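Local coordinates for transcriptional regulator (Streptococcus dysgalactiae, PDB 4YV9), which acts as a quorum-sensing receptor for SHP peptide pheromones and probably regulates transcription by binding DNA through a helix-turn-helix domain, at residues E125-L130 and R153-N158; T159-T164 and H205-K210; K165-S170 and T185-N190; N190-S195 and L228-Y233. All blocks are in the same frame, centred on the assembly; numbering follows the deposited sequence.

Contact 1: E125-L130 and R153-N158; sequences EEVTRL and RFINYN
F154 brings the main flat group to this contact, but it meets V127 through CB and its backbone carbonyl, while the ring heads elsewhere. The ring's CE2 lies 3.8 Å above one face of the guanidinium of its own neighbour R153, offset toward the rim of that plane. On the other segment, the R129 guanidinium has the CA of E126 over one face, again off centre, and NE of R129 makes a salt bridge with D103. Neither arginine reaches across, so the joining falls to V127. CG1 of V127 sits 3.5 Å from the carbonyl O of F154, and CG2 approaches F154 CB at 3.9 Å, the two side chains crossing at about a right angle. CG1 also rests against I155 CG1 at 4.0 Å. With CG1 anti to the backbone N (chi1 172°), V127 turns one methyl toward the F154 carbonyl and I155, and the other toward F154 CB. The F154 side chain also touches A111 of helix 103-113 and P122, which V127 touches as well. I155 also packs on L148, L160 and L163. Just after it, N156 takes the N-cap position of helix 157-169. The contact is a small, largely apolar seam, in which a methyl also rests on a backbone carbonyl, between helix 124-136 and the turn leading from helix 142-151 into helix 157-169, consistent with the TPR-like stack of helices of this family.

Contact 2: T159-T164 and H205-K210; sequences TLFLLT and HYLIEK
Two nearly parallel helices of the TPR-like domain meet here, F161 and T164 on one facing Y206 and L207 on the other. The axes of the two segments come no nearer than 12.2 Å and cross at 27°, so side chains alone span the gap, chiefly the two rings and L207. F161 presents its edge to the face of Y206 in an offset edge-to-face pair, the planes at 76° and the centroids 5.9 Å apart. CE1 of F161 does the reaching: it lies 4.2 Å from Y206 CD1 and 4.3 Å from L207 CG, which stands at the edge of the F161 ring, near its plane. K210 CG lies over one face of Y206. T164 CG2 lies 4.2 Å from L207 CD2; the same torsion that sets it anti to the backbone N lets T164 OG1 donate to L160 O at 2.8 Å, from above the carbonyl plane. H203 stacks on F161. Helix 179-197 packs alongside, with C191 against T164 and S195 against L207, while L163 faces helix 124-136 and I208 faces helix 221-236.

Contact 3: K165-S170 and T185-N190; sequences KEMVTS and TQLSIN
M167, a selenomethionine, reaches across to L187, laying CE 3.8 Å from L187 CB and SE 3.9 Å from L187 CD1, the two side chains crossing at about a right angle. CG lies anti to the backbone N (chi1 170°), sending the chain outward, and the bend at chi3 (67°) swings CE round toward CB of L187. Next to this pair, V168 CG1 is modelled 3.0 Å from S188 OG, too short for a carbon-oxygen contact and therefore doubtful in detail. The S188 hydroxyl is engaged within its own helix, bonded to V184 O; V184 itself also touches M167 and V168. One shell further out, W140 touches M167, and Y206 of helix 201-215 packs on V168. On the far helix, Q186, L187, I189 and N190 each pack on a modified side chain of the bound peptide. The axes of segments 165-169 and 185-190 approach to 10.3 Å, their directions 153° apart: an antiparallel helical hairpin of the TPR-like domain, one arm of which contributes to the peptide-binding surface.

Contact 4: N190-S195 and L228-Y233; sequences NCLIIS and LYVHGY
V230 is the residue of 228-233 that makes the close contacts with 190-195, fitting its two methyls against two consecutive residues opposite. V230 CG1 lies 3.6 Å from L192 CD2 and 3.7 Å from L192 CG, the two side chains running past one another in opposed directions. V230 CG2 lies 3.6 Å from I193 CG1 and 3.8 Å from I193 CD1, the side chains crossing at about a right angle. With CG1 anti to the backbone N (chi1 168°), V230 leans CG1 mainly on L192 and CG2 on I193. Backbones are close here, the CA atoms of I193 and V230 being 6.5 Å apart. L192 is buried and continues onto S204 and I211 of helix 201-215. I193, packed just as tightly, is nonetheless partly exposed and also meets a modified side chain of the bound peptide, as does N190. The looser margin is H231 and Y233, which stand further back, Y233 tied by its hydroxyl to D197. Helices 179-197 and 221-236 thus join through an apolar interface in the TPR-like domain, bordering the peptide site.

All four contacts lie in the C-terminal TPR-like domain. Helix 157-169 serves contacts 1, 2 and 3, the first through the turn and residues that open it; helix 179-197 serves contacts 3 and 4, which share N190. Contact 3 is nested inside the chain loop closed by contact 2, their centres about 7 Å apart, and Y206 lies against K165 and V168. The segments of contacts 2 and 4 alternate along the chain, with centres about 11 Å apart. Contact 1 is the outlier, about 22 Å from contact 4 between centres, although Y157 packs on I194 and its hydroxyl probably bonds to that of S195. The contacts join helices 124-136 to 221-236 into one packed stack, beside the bound peptide at contacts 3 and 4.

Contact 1: E125-L130 and R153-N158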
loop_
_atom_site.group_PDB
_atom_site.type_symbol
_atom_site.label_atom_id
_atom_site.label_comp_id
_atom_site.label_asym_id
_atom_site.label_seq_id
_atom_site.Cartn_x
_atom_site.Cartn_y
_atom_site.Cartn_z
ATOM N N GLU B 125 -22.015 26.820 -1.139
ATOM C CA GLU B 125 -21.410 27.284 0.100
ATOM C C GLU B 125 -20.762 26.137 0.883
ATOM O O GLU B 125 -19.693 26.319 1.466
ATOM C CB GLU B 125 -22.433 28.017 0.971
ATOM C CG GLU B 125 -21.834 28.518 2.282
ATOM C CD GLU B 125 -22.585 29.702 2.870
ATOM O OE1 GLU B 125 -23.833 29.712 2.810
ATOM O OE2 GLU B 125 -21.918 30.630 3.383
ATOM N N GLU B 126 -21.399 24.965 0.894
ATOM C CA GLU B 126 -20.829 23.785 1.556
ATOM C C GLU B 126 -19.515 23.386 0.914
ATOM O O GLU B 126 -18.534 23.105 1.603
ATOM C CB GLU B 126 -21.806 22.596 1.505
ATOM C CG GLU B 126 -22.896 22.640 2.556
ATOM C CD GLU B 126 -23.998 21.610 2.322
ATOM O OE1 GLU B 126 -24.354 21.366 1.150
ATOM O OE2 GLU B 126 -24.508 21.050 3.315
ATOM N N VAL B 127 -19.512 23.343 -0.414
ATOM C CA VAL B 127 -18.336 22.952 -1.174
ATOM C C VAL B 127 -17.200 23.935 -0.887
ATOM O O VAL B 127 -16.055 23.536 -0.653
ATOM C CB VAL B 127 -18.637 22.919 -2.696
ATOM C CG1 VAL B 127 -17.365 22.693 -3.488
ATOM C CG2 VAL B 127 -19.664 21.835 -3.011
ATOM N N THR B 128 -17.543 25.216 -0.885
ATOM C CA THR B 128 -16.574 26.270 -0.624
ATOM C C THR B 128 -15.957 26.163 0.774
ATOM O O THR B 128 -14.763 26.394 0.931
ATOM C CB THR B 128 -17.218 27.653 -0.814
ATOM O OG1 THR B 128 -17.575 27.807 -2.196
ATOM C CG2 THR B 128 -16.252 28.763 -0.419
ATOM N N ARG B 129 -16.746 25.798 1.784
ATOM C CA ARG B 129 -16.170 25.574 3.114
ATOM C C ARG B 129 -15.166 24.433 3.065
ATOM O O ARG B 129 -14.123 24.476 3.725
ATOM C CB ARG B 129 -17.249 25.271 4.162
ATOM C CG ARG B 129 -18.097 26.478 4.543
ATOM C CD ARG B 129 -18.867 26.244 5.831
ATOM N NE ARG B 129 -19.799 25.126 5.747
ATOM C CZ ARG B 129 -21.055 25.233 5.323
ATOM N NH1 ARG B 129 -21.529 26.409 4.936
ATOM N NH2 ARG B 129 -21.841 24.164 5.291
ATOM N N LEU B 130 -15.472 23.417 2.269
ATOM C CA LEU B 130 -14.580 22.277 2.134
ATOM C C LEU B 130 -13.301 22.643 1.381
ATOM O O LEU B 130 -12.217 22.253 1.795
ATOM C CB LEU B 130 -15.282 21.112 1.425
ATOM C CG LEU B 130 -14.373 19.908 1.183
ATOM C CD1 LEU B 130 -13.983 19.275 2.497
ATOM C CD2 LEU B 130 -15.014 18.884 0.277
ATOM N N ARG B 153 -16.729 16.413 -8.304
ATOM C CA ARG B 153 -17.743 16.769 -9.299
ATOM C C ARG B 153 -18.430 18.095 -8.990
ATOM O O ARG B 153 -19.126 18.651 -9.838
ATOM C CB ARG B 153 -18.786 15.664 -9.418
ATOM C CG ARG B 153 -18.511 14.673 -10.542
ATOM C CD ARG B 153 -19.562 13.599 -10.505
ATOM N NE ARG B 153 -19.725 13.182 -9.119
ATOM C CZ ARG B 153 -20.892 12.992 -8.516
ATOM N NH1 ARG B 153 -22.038 13.176 -9.183
ATOM N NH2 ARG B 153 -20.901 12.624 -7.236
ATOM N N PHE B 154 -18.245 18.604 -7.776
ATOM C CA PHE B 154 -18.923 19.831 -7.391
ATOM C C PHE B 154 -17.966 20.997 -7.170
ATOM O O PHE B 154 -18.385 22.062 -6.730
ATOM C CB PHE B 154 -19.766 19.573 -6.151
ATOM C CG PHE B 154 -20.836 18.544 -6.373
ATOM C CD1 PHE B 154 -22.050 18.907 -6.942
ATOM C CD2 PHE B 154 -20.616 17.213 -6.053
ATOM C CE1 PHE B 154 -23.037 17.962 -7.167
ATOM C CE2 PHE B 154 -21.594 16.261 -6.272
ATOM C CZ PHE B 154 -22.811 16.637 -6.829
ATOM N N ILE B 155 -16.689 20.789 -7.490
ATOM C CA ILE B 155 -15.679 21.844 -7.438
ATOM C C ILE B 155 -15.427 22.426 -8.835
ATOM O O ILE B 155 -15.267 21.673 -9.800
ATOM C CB ILE B 155 -14.355 21.304 -6.842
ATOM C CG1 ILE B 155 -14.638 20.615 -5.505
ATOM C CG2 ILE B 155 -13.326 22.425 -6.705
ATOM C CD1 ILE B 155 -13.468 19.840 -4.894
ATOM N N ASN B 156 -15.406 23.754 -8.961
ATOM C CA ASN B 156 -15.185 24.347 -10.277
ATOM C C ASN B 156 -13.803 23.942 -10.761
ATOM O O ASN B 156 -12.891 23.761 -9.944
ATOM C CB ASN B 156 -15.350 25.872 -10.243
ATOM C CG ASN B 156 -14.293 26.561 -9.404
ATOM O OD1 ASN B 156 -14.352 26.540 -8.173
ATOM N ND2 ASN B 156 -13.325 27.191 -10.066
ATOM N N TYR B 157 -13.654 23.757 -12.073
ATOM C CA TYR B 157 -12.439 23.145 -12.611
ATOM C C TYR B 157 -11.155 23.831 -12.143
ATOM O O TYR B 157 -10.171 23.163 -11.810
ATOM C CB TYR B 157 -12.443 23.129 -14.147
ATOM C CG TYR B 157 -11.058 22.833 -14.682
ATOM C CD1 TYR B 157 -10.546 21.539 -14.645
ATOM C CD2 TYR B 157 -10.240 23.849 -15.168
ATOM C CE1 TYR B 157 -9.272 21.259 -15.102
ATOM C CE2 TYR B 157 -8.962 23.579 -15.625
ATOM C CZ TYR B 157 -8.483 22.281 -15.587
ATOM O OH TYR B 157 -7.215 22.002 -16.038
ATOM N N ASN B 158 -11.143 25.158 -12.137
ATOM C CA ASN B 158 -9.913 25.849 -11.787
ATOM C C ASN B 158 -9.540 25.676 -10.326
ATOM O O ASN B 158 -8.358 25.630 -9.997
ATOM C CB ASN B 158 -9.997 27.334 -12.133
ATOM C CG ASN B 158 -9.232 27.671 -13.399
ATOM O OD1 ASN B 158 -7.997 27.690 -13.403
ATOM N ND2 ASN B 158 -9.958 27.929 -14.482
#

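Contact 2: T159-T164 and H205-K210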
loop_
_atom_site.group_PDB
_atom_site.type_symbol
_atom_site.label_atom_id
_atom_site.label_comp_id
_atom_site.label_asym_id
_atom_site.label_seq_id
_atom_site.Cartn_x
_atom_site.Cartn_y
_atom_site.Cartn_z
ATOM N N THR B 159 -10.534 25.575 -9.448
ATOM C CA THR B 159 -10.258 25.340 -8.041
ATOM C C THR B 159 -9.800 23.900 -7.867
ATOM O O THR B 159 -8.887 23.616 -7.086
ATOM C CB THR B 159 -11.488 25.618 -7.155
ATOM O OG1 THR B 159 -11.832 27.005 -7.242
ATOM C CG2 THR B 159 -11.204 25.259 -5.694
ATOM N N LEU B 160 -10.428 22.998 -8.614
ATOM C CA LEU B 160 -10.046 21.590 -8.597
ATOM C C LEU B 160 -8.594 21.432 -9.025
ATOM O O LEU B 160 -7.824 20.713 -8.387
ATOM C CB LEU B 160 -10.959 20.773 -9.516
ATOM C CG LEU B 160 -10.687 19.270 -9.631
ATOM C CD1 LEU B 160 -10.775 18.600 -8.285
ATOM C CD2 LEU B 160 -11.673 18.631 -10.600
ATOM N N PHE B 161 -8.217 22.117 -10.102
ATOM C CA PHE B 161 -6.840 22.045 -10.588
ATOM C C PHE B 161 -5.849 22.566 -9.549
ATOM O O PHE B 161 -4.799 21.965 -9.324
ATOM C CB PHE B 161 -6.675 22.825 -11.886
ATOM C CG PHE B 161 -5.251 22.918 -12.351
ATOM C CD1 PHE B 161 -4.594 21.798 -12.839
ATOM C CD2 PHE B 161 -4.564 24.119 -12.289
ATOM C CE1 PHE B 161 -3.278 21.875 -13.258
ATOM C CE2 PHE B 161 -3.251 24.204 -12.712
ATOM C CZ PHE B 161 -2.606 23.082 -13.197
ATOM N N LEU B 162 -6.188 23.690 -8.929
ATOM C CA LEU B 162 -5.333 24.298 -7.917
ATOM C C LEU B 162 -5.241 23.416 -6.671
ATOM O O LEU B 162 -4.180 23.317 -6.056
ATOM C CB LEU B 162 -5.843 25.693 -7.548
ATOM C CG LEU B 162 -5.685 26.748 -8.642
ATOM C CD1 LEU B 162 -6.156 28.120 -8.165
ATOM C CD2 LEU B 162 -4.239 26.797 -9.126
ATOM N N LEU B 163 -6.349 22.769 -6.320
ATOM C CA LEU B 163 -6.377 21.851 -5.189
ATOM C C LEU B 163 -5.533 20.626 -5.481
ATOM O O LEU B 163 -4.858 20.100 -4.594
ATOM C CB LEU B 163 -7.810 21.428 -4.853
ATOM C CG LEU B 163 -8.646 22.438 -4.063
ATOM C CD1 LEU B 163 -10.101 21.966 -3.934
ATOM C CD2 LEU B 163 -8.024 22.687 -2.690
ATOM N N THR B 164 -5.570 20.178 -6.729
ATOM C CA THR B 164 -4.791 19.017 -7.134
ATOM C C THR B 164 -3.293 19.319 -7.013
ATOM O O THR B 164 -2.534 18.485 -6.507
ATOM C CB THR B 164 -5.136 18.578 -8.573
ATOM O OG1 THR B 164 -6.539 18.290 -8.663
ATOM C CG2 THR B 164 -4.347 17.327 -8.951
ATOM N N HIS B 205 -0.253 19.314 -19.562
ATOM C CA HIS B 205 1.195 19.143 -19.621
ATOM C C HIS B 205 1.816 19.062 -18.227
ATOM O O HIS B 205 2.595 18.152 -17.952
ATOM C CB HIS B 205 1.843 20.277 -20.410
ATOM C CG HIS B 205 3.324 20.137 -20.540
ATOM N ND1 HIS B 205 4.205 20.650 -19.614
ATOM C CD2 HIS B 205 4.083 19.513 -21.475
ATOM C CE1 HIS B 205 5.444 20.361 -19.975
ATOM N NE2 HIS B 205 5.393 19.675 -21.105
ATOM N N TYR B 206 1.473 20.013 -17.362
ATOM C CA TYR B 206 1.879 19.948 -15.955
ATOM C C TYR B 206 1.551 18.593 -15.315
ATOM O O TYR B 206 2.403 17.987 -14.677
ATOM C CB TYR B 206 1.217 21.081 -15.150
ATOM C CG TYR B 206 1.414 20.980 -13.637
ATOM C CD1 TYR B 206 0.559 20.209 -12.853
ATOM C CD2 TYR B 206 2.447 21.661 -13.000
ATOM C CE1 TYR B 206 0.734 20.108 -11.480
ATOM C CE2 TYR B 206 2.629 21.573 -11.623
ATOM C CZ TYR B 206 1.766 20.792 -10.869
ATOM O OH TYR B 206 1.929 20.682 -9.505
ATOM N N LEU B 207 0.311 18.124 -15.483
ATOM C CA LEU B 207 -0.151 16.917 -14.808
ATOM C C LEU B 207 0.546 15.658 -15.305
ATOM O O LEU B 207 0.830 14.746 -14.533
ATOM C CB LEU B 207 -1.669 16.760 -14.977
ATOM C CG LEU B 207 -2.484 17.704 -14.105
ATOM C CD1 LEU B 207 -3.945 17.751 -14.549
ATOM C CD2 LEU B 207 -2.364 17.288 -12.649
ATOM N N ILE B 208 0.802 15.621 -16.603
ATOM C CA ILE B 208 1.514 14.523 -17.235
ATOM C C ILE B 208 2.921 14.384 -16.652
ATOM O O ILE B 208 3.359 13.287 -16.301
ATOM C CB ILE B 208 1.582 14.749 -18.763
ATOM C CG1 ILE B 208 0.223 14.434 -19.390
ATOM C CG2 ILE B 208 2.685 13.919 -19.396
ATOM C CD1 ILE B 208 0.009 15.129 -20.742
ATOM N N GLU B 209 3.615 15.507 -16.533
ATOM C CA GLU B 209 4.943 15.518 -15.916
ATOM C C GLU B 209 4.895 15.029 -14.454
ATOM O O GLU B 209 5.709 14.200 -14.054
ATOM C CB GLU B 209 5.549 16.920 -16.006
ATOM C CG GLU B 209 6.919 17.055 -15.382
ATOM C CD GLU B 209 6.859 17.438 -13.913
ATOM O OE1 GLU B 209 5.781 17.874 -13.453
ATOM O OE2 GLU B 209 7.887 17.295 -13.229
ATOM N N LYS B 210 3.938 15.528 -13.670
ATOM C CA LYS B 210 3.760 15.078 -12.284
ATOM C C LYS B 210 3.435 13.587 -12.201
ATOM O O LYS B 210 4.000 12.872 -11.382
ATOM C CB LYS B 210 2.650 15.863 -11.581
ATOM C CG LYS B 210 2.851 17.365 -11.540
ATOM C CD LYS B 210 4.135 17.755 -10.810
ATOM C CE LYS B 210 4.115 17.378 -9.348
ATOM N NZ LYS B 210 5.406 17.828 -8.692
#

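Contact 3: K165-S170 and T185-N190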
loop_
_atom_site.group_PDB
_atom_site.type_symbol
_atom_site.label_atom_id
_atom_site.label_comp_id
_atom_site.label_asym_id
_atom_site.label_seq_id
_atom_site.Cartn_x
_atom_site.Cartn_y
_atom_site.Cartn_z
ATOM N N LYS B 165 -2.883 20.511 -7.462
ATOM C CA LYS B 165 -1.493 20.962 -7.336
ATOM C C LYS B 165 -1.045 20.960 -5.873
ATOM O O LYS B 165 0.060 20.530 -5.559
ATOM C CB LYS B 165 -1.298 22.370 -7.924
ATOM C CG LYS B 165 -1.193 22.426 -9.442
ATOM C CD LYS B 165 -0.863 23.838 -9.945
ATOM C CE LYS B 165 0.544 24.248 -9.562
ATOM N NZ LYS B 165 0.898 25.608 -10.066
ATOM N N GLU B 166 -1.903 21.459 -4.989
ATOM C CA GLU B 166 -1.605 21.444 -3.563
ATOM C C GLU B 166 -1.388 20.020 -3.075
ATOM O O GLU B 166 -0.398 19.738 -2.400
ATOM C CB GLU B 166 -2.724 22.116 -2.768
ATOM C CG GLU B 166 -2.752 23.625 -2.920
ATOM C CD GLU B 166 -1.380 24.247 -2.761
ATOM O OE1 GLU B 166 -0.786 24.138 -1.666
ATOM O OE2 GLU B 166 -0.885 24.836 -3.743
HETATM N N MSE B 167 -2.290 19.119 -3.451
HETATM C CA MSE B 167 -2.248 17.737 -2.980
HETATM C C MSE B 167 -1.012 16.968 -3.443
HETATM O O MSE B 167 -0.376 16.278 -2.643
HETATM C CB MSE B 167 -3.497 16.987 -3.431
HETATM C CG MSE B 167 -3.425 15.488 -3.206
HETATM SE SE MSE B 167 -4.953 14.617 -4.098
HETATM C CE MSE B 167 -4.446 14.988 -5.946
ATOM N N VAL B 168 -0.668 17.092 -4.726
ATOM C CA VAL B 168 0.482 16.361 -5.259
ATOM C C VAL B 168 1.812 16.844 -4.679
ATOM O O VAL B 168 2.786 16.092 -4.646
ATOM C CB VAL B 168 0.559 16.449 -6.800
ATOM C CG1 VAL B 168 -0.550 15.682 -7.419
ATOM C CG2 VAL B 168 0.523 17.888 -7.268
ATOM N N THR B 169 1.852 18.085 -4.208
ATOM C CA THR B 169 3.092 18.627 -3.670
ATOM C C THR B 169 3.157 18.573 -2.138
ATOM O O THR B 169 4.209 18.843 -1.543
ATOM C CB THR B 169 3.315 20.087 -4.145
ATOM O OG1 THR B 169 2.222 20.912 -3.724
ATOM C CG2 THR B 169 3.416 20.143 -5.666
ATOM N N SER B 170 2.063 18.167 -1.506
ATOM C CA SER B 170 1.975 18.195 -0.053
ATOM C C SER B 170 1.406 16.934 0.591
ATOM O O SER B 170 0.888 17.001 1.697
ATOM C CB SER B 170 1.117 19.385 0.383
ATOM O OG SER B 170 1.442 20.547 -0.359
ATOM N N THR B 185 -1.961 9.637 -7.096
ATOM C CA THR B 185 -1.707 9.366 -8.507
ATOM C C THR B 185 -3.032 9.210 -9.259
ATOM O O THR B 185 -3.229 9.798 -10.324
ATOM C CB THR B 185 -0.828 8.112 -8.683
ATOM O OG1 THR B 185 0.402 8.293 -7.953
ATOM C CG2 THR B 185 -0.516 7.890 -10.149
ATOM N N GLN B 186 -3.955 8.451 -8.677
ATOM C CA GLN B 186 -5.264 8.259 -9.284
ATOM C C GLN B 186 -6.024 9.575 -9.449
ATOM O O GLN B 186 -6.596 9.830 -10.508
ATOM C CB GLN B 186 -6.076 7.258 -8.459
ATOM C CG GLN B 186 -5.541 5.831 -8.594
ATOM C CD GLN B 186 -6.051 4.869 -7.512
ATOM O OE1 GLN B 186 -6.629 5.285 -6.502
ATOM N NE2 GLN B 186 -5.807 3.577 -7.715
ATOM N N LEU B 187 -6.014 10.424 -8.424
ATOM C CA LEU B 187 -6.731 11.697 -8.514
ATOM C C LEU B 187 -6.060 12.682 -9.476
ATOM O O LEU B 187 -6.729 13.540 -10.055
ATOM C CB LEU B 187 -6.865 12.338 -7.132
ATOM C CG LEU B 187 -7.812 11.654 -6.139
ATOM C CD1 LEU B 187 -8.120 12.619 -5.011
ATOM C CD2 LEU B 187 -9.109 11.179 -6.808
ATOM N N SER B 188 -4.740 12.577 -9.634
ATOM C CA SER B 188 -4.036 13.426 -10.590
ATOM C C SER B 188 -4.449 13.042 -12.003
ATOM O O SER B 188 -4.705 13.911 -12.841
ATOM C CB SER B 188 -2.512 13.315 -10.433
ATOM O OG SER B 188 -2.101 13.740 -9.145
ATOM N N ILE B 189 -4.507 11.740 -12.263
ATOM C CA ILE B 189 -4.985 11.249 -13.551
ATOM C C ILE B 189 -6.430 11.705 -13.814
ATOM O O ILE B 189 -6.759 12.120 -14.927
ATOM C CB ILE B 189 -4.879 9.711 -13.632
ATOM C CG1 ILE B 189 -3.398 9.296 -13.624
ATOM C CG2 ILE B 189 -5.588 9.182 -14.890
ATOM C CD1 ILE B 189 -3.163 7.810 -13.507
ATOM N N ASN B 190 -7.272 11.648 -12.783
ATOM C CA ASN B 190 -8.656 12.131 -12.865
ATOM C C ASN B 190 -8.700 13.601 -13.285
ATOM O O ASN B 190 -9.510 13.997 -14.115
ATOM C CB ASN B 190 -9.376 11.934 -11.520
ATOM C CG ASN B 190 -10.872 12.263 -11.590
ATOM O OD1 ASN B 190 -11.633 11.590 -12.282
ATOM N ND2 ASN B 190 -11.296 13.284 -10.851
#

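Contact 4: N190-S195 and L228-Y233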
loop_
_atom_site.group_PDB
_atom_site.type_symbol
_atom_site.label_atom_id
_atom_site.label_comp_id
_atom_site.label_asym_id
_atom_site.label_seq_id
_atom_site.Cartn_x
_atom_site.Cartn_y
_atom_site.Cartn_z
ATOM N N ASN B 190 -7.272 11.648 -12.783
ATOM C CA ASN B 190 -8.656 12.131 -12.865
ATOM C C ASN B 190 -8.700 13.601 -13.285
ATOM O O ASN B 190 -9.510 13.997 -14.115
ATOM C CB ASN B 190 -9.376 11.934 -11.520
ATOM C CG ASN B 190 -10.872 12.263 -11.590
ATOM O OD1 ASN B 190 -11.633 11.590 -12.282
ATOM N ND2 ASN B 190 -11.296 13.284 -10.851
ATOM N N CYS B 191 -7.812 14.411 -12.724
ATOM C CA CYS B 191 -7.780 15.816 -13.102
ATOM C C CYS B 191 -7.282 15.979 -14.533
ATOM O O CYS B 191 -7.782 16.826 -15.274
ATOM C CB CYS B 191 -6.899 16.630 -12.150
ATOM S SG CYS B 191 -7.182 18.414 -12.289
ATOM N N LEU B 192 -6.292 15.173 -14.909
ATOM C CA LEU B 192 -5.745 15.204 -16.261
ATOM C C LEU B 192 -6.831 14.910 -17.296
ATOM O O LEU B 192 -6.889 15.539 -18.347
ATOM C CB LEU B 192 -4.593 14.202 -16.396
ATOM C CG LEU B 192 -4.041 13.968 -17.808
ATOM C CD1 LEU B 192 -3.604 15.280 -18.472
ATOM C CD2 LEU B 192 -2.895 12.968 -17.804
ATOM N N ILE B 193 -7.698 13.958 -16.980
ATOM C CA ILE B 193 -8.830 13.634 -17.858
ATOM C C ILE B 193 -9.720 14.859 -18.121
ATOM O O ILE B 193 -10.081 15.143 -19.270
ATOM C CB ILE B 193 -9.667 12.476 -17.258
ATOM C CG1 ILE B 193 -8.965 11.148 -17.528
ATOM C CG2 ILE B 193 -11.077 12.448 -17.836
ATOM C CD1 ILE B 193 -9.434 10.007 -16.635
ATOM N N ILE B 194 -10.043 15.592 -17.059
ATOM C CA ILE B 194 -10.873 16.790 -17.162
ATOM C C ILE B 194 -10.156 17.900 -17.922
ATOM O O ILE B 194 -10.756 18.608 -18.733
ATOM C CB ILE B 194 -11.278 17.298 -15.764
ATOM C CG1 ILE B 194 -12.028 16.204 -15.008
ATOM C CG2 ILE B 194 -12.128 18.546 -15.869
ATOM C CD1 ILE B 194 -12.458 16.603 -13.616
ATOM N N SER B 195 -8.861 18.034 -17.665
ATOM C CA SER B 195 -8.051 19.060 -18.301
ATOM C C SER B 195 -7.981 18.853 -19.802
ATOM O O SER B 195 -8.025 19.812 -20.576
ATOM C CB SER B 195 -6.641 19.066 -17.709
ATOM O OG SER B 195 -6.677 19.554 -16.383
ATOM N N LEU B 228 -1.579 5.328 -19.743
ATOM C CA LEU B 228 -1.290 5.034 -21.152
ATOM C C LEU B 228 -2.458 5.504 -22.018
ATOM O O LEU B 228 -2.269 6.096 -23.073
ATOM C CB LEU B 228 -1.050 3.535 -21.362
ATOM C CG LEU B 228 -0.801 3.059 -22.789
ATOM C CD1 LEU B 228 0.416 3.748 -23.375
ATOM C CD2 LEU B 228 -0.604 1.554 -22.766
ATOM N N TYR B 229 -3.673 5.259 -21.539
ATOM C CA TYR B 229 -4.859 5.590 -22.320
ATOM C C TYR B 229 -5.057 7.099 -22.376
ATOM O O TYR B 229 -5.240 7.663 -23.436
ATOM C CB TYR B 229 -6.105 4.923 -21.739
ATOM C CG TYR B 229 -7.330 5.155 -22.598
ATOM C CD1 TYR B 229 -8.086 6.319 -22.468
ATOM C CD2 TYR B 229 -7.729 4.216 -23.538
ATOM C CE1 TYR B 229 -9.201 6.539 -23.243
ATOM C CE2 TYR B 229 -8.847 4.430 -24.314
ATOM C CZ TYR B 229 -9.574 5.596 -24.164
ATOM O OH TYR B 229 -10.680 5.817 -24.939
ATOM N N VAL B 230 -4.986 7.733 -21.212
ATOM C CA VAL B 230 -5.351 9.131 -21.048
ATOM C C VAL B 230 -4.346 10.043 -21.734
ATOM O O VAL B 230 -4.710 11.023 -22.394
ATOM C CB VAL B 230 -5.444 9.477 -19.541
ATOM C CG1 VAL B 230 -5.541 10.983 -19.333
ATOM C CG2 VAL B 230 -6.633 8.740 -18.901
ATOM N N HIS B 231 -3.071 9.709 -21.575
ATOM C CA HIS B 231 -2.004 10.441 -22.236
ATOM C C HIS B 231 -2.113 10.274 -23.756
ATOM O O HIS B 231 -1.905 11.221 -24.510
ATOM C CB HIS B 231 -0.644 9.962 -21.719
ATOM C CG HIS B 231 0.509 10.788 -22.191
ATOM N ND1 HIS B 231 1.802 10.313 -22.217
ATOM C CD2 HIS B 231 0.567 12.060 -22.651
ATOM C CE1 HIS B 231 2.606 11.253 -22.682
ATOM N NE2 HIS B 231 1.882 12.325 -22.950
ATOM N N GLY B 232 -2.458 9.068 -24.202
ATOM C CA GLY B 232 -2.686 8.829 -25.617
ATOM C C GLY B 232 -3.807 9.725 -26.104
ATOM O O GLY B 232 -3.751 10.279 -27.206
ATOM N N TYR B 233 -4.821 9.877 -25.256
ATOM C CA TYR B 233 -5.971 10.732 -25.548
ATOM C C TYR B 233 -5.536 12.193 -25.671
ATOM O O TYR B 233 -5.978 12.917 -26.571
ATOM C CB TYR B 233 -7.031 10.549 -24.457
ATOM C CG TYR B 233 -8.248 11.448 -24.538
ATOM C CD1 TYR B 233 -8.932 11.637 -25.733
ATOM C CD2 TYR B 233 -8.734 12.077 -23.395
ATOM C CE1 TYR B 233 -10.055 12.450 -25.792
ATOM C CE2 TYR B 233 -9.854 12.883 -23.442
ATOM C CZ TYR B 233 -10.507 13.071 -24.640
ATOM O OH TYR B 233 -11.615 13.882 -24.675
#